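Local atomic coordinates of SAM-dependent O-methyltransferase (Thermotoga maritima, PDB entry 1O54), a protein that probably uses S-adenosyl-L-methionine to methylate N1 of adenosine 58 in tRNA, as a member of the TRM61 family, and assembles as a homotetramer. Residues L28-E31 and E35-V38. Numbering follows the deposited sequence.
Sequences LSFE and EFLV
Leu28 and Phe36 form an antiparallel hydrogen-bonded pair, joined by two backbone bonds, Leu28 N to Phe36 O and Phe36 N to Leu28 O, each 2.9 Å. Next along, Ser29 and Glu35 make a non-hydrogen-bonded pair, their CA atoms 4.5 Å apart. Leu28 O is also approached by Glu35 CA, a CA-H...O contact of 3.3 Å. These strands are the arms of a β-hairpin in the N-terminal antiparallel sheet, away from the predicted cofactor site.

On one face, in the Glu35 conformer described, Ser29 OG, anti to its own N (chi1 -178°), donates to Glu35 OE1 at 2.6 Å, reaching it from above the carboxylate plane. The bend of the Glu35 chain at chi2 brings its carboxylate across to the hydroxyl; a second conformer exists, so this grip is probably not permanent. An alanine at Ser29 would remove this donor and is likely to leave OE1 without its partner within the hairpin. On the other face, Phe30 CD1 meets the edge of the Phe36 ring at CE2 (3.6 Å), the ring planes inclined at 70°. Leu46 and Ile53 pack against Leu28, and Ile53 also touches Phe30.

In the same conformer, Glu35 OE2 forms a salt bridge with Arg233 of a second subunit, which also packs on Ser29. The carboxylate thus serves both hairpin and subunit interface, its charge probably stabilised by hydroxyl and guanidinium together.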
# COMPACT_ATOMS: atom_id res chain seq x y z
N LEU A 28 -28.35 -15.89 1.07
CA LEU A 28 -28.72 -16.19 -0.30
C LEU A 28 -27.85 -15.34 -1.26
O LEU A 28 -27.86 -14.11 -1.17
CB LEU A 28 -30.20 -15.90 -0.54
CG LEU A 28 -31.12 -16.57 0.48
CD1 LEU A 28 -32.57 -16.19 0.27
CD2 LEU A 28 -30.95 -18.09 0.45
N SER A 29 -27.12 -16.00 -2.15
CA SER A 29 -26.11 -15.33 -2.96
C SER A 29 -26.45 -15.44 -4.45
O SER A 29 -26.64 -16.54 -4.95
CB SER A 29 -24.76 -15.95 -2.66
OG SER A 29 -23.73 -15.31 -3.38
N PHE A 30 -26.51 -14.31 -5.16
CA PHE A 30 -26.95 -14.27 -6.56
C PHE A 30 -25.85 -13.94 -7.58
O PHE A 30 -24.79 -13.44 -7.20
CB PHE A 30 -28.15 -13.32 -6.65
CG PHE A 30 -29.38 -13.88 -6.00
CD1 PHE A 30 -29.60 -13.71 -4.64
CD2 PHE A 30 -30.28 -14.65 -6.73
CE1 PHE A 30 -30.70 -14.29 -4.03
CE2 PHE A 30 -31.37 -15.23 -6.12
CZ PHE A 30 -31.57 -15.04 -4.76
N GLU A 31 -26.11 -14.23 -8.86
CA GLU A 31 -25.14 -14.03 -9.96
C GLU A 31 -24.55 -12.62 -10.03
O GLU A 31 -23.36 -12.46 -10.31
CB GLU A 31 -25.76 -14.38 -11.33
CG GLU A 31 -26.15 -15.85 -11.53
CD GLU A 31 -26.83 -16.11 -12.88
OE1 GLU A 31 -27.54 -15.21 -13.40
OE2 GLU A 31 -26.66 -17.22 -13.44
N GLU A 35 -26.15 -10.21 -2.02
CA GLU A 35 -26.30 -11.24 -1.01
C GLU A 35 -27.32 -10.80 0.04
O GLU A 35 -27.37 -9.63 0.42
CB GLU A 35 -24.97 -11.55 -0.33
CG GLU A 35 -23.71 -11.34 -1.18
CD GLU A 35 -23.11 -12.63 -1.72
OE1 GLU A 35 -23.06 -12.79 -2.96
OE2 GLU A 35 -22.64 -13.47 -0.93
N PHE A 36 -28.15 -11.73 0.50
CA PHE A 36 -29.19 -11.40 1.46
C PHE A 36 -29.07 -12.31 2.65
O PHE A 36 -29.16 -13.53 2.48
CB PHE A 36 -30.56 -11.58 0.82
CG PHE A 36 -30.72 -10.83 -0.45
CD1 PHE A 36 -31.05 -9.48 -0.43
CD2 PHE A 36 -30.58 -11.46 -1.65
CE1 PHE A 36 -31.20 -8.77 -1.60
CE2 PHE A 36 -30.72 -10.77 -2.83
CZ PHE A 36 -31.03 -9.42 -2.81
N LEU A 37 -28.83 -11.73 3.83
CA LEU A 37 -28.73 -12.47 5.07
C LEU A 37 -30.09 -12.38 5.74
O LEU A 37 -30.55 -11.27 6.06
CB LEU A 37 -27.64 -11.88 5.99
CG LEU A 37 -26.60 -12.86 6.53
CD1 LEU A 37 -25.48 -12.09 7.18
CD2 LEU A 37 -27.20 -13.82 7.53
N VAL A 38 -30.72 -13.52 5.95
CA VAL A 38 -32.07 -13.55 6.51
C VAL A 38 -32.28 -14.67 7.51
O VAL A 38 -31.61 -15.72 7.47
CB VAL A 38 -33.12 -13.68 5.40
CG1 VAL A 38 -33.00 -12.54 4.44
CG2 VAL A 38 -32.96 -14.99 4.66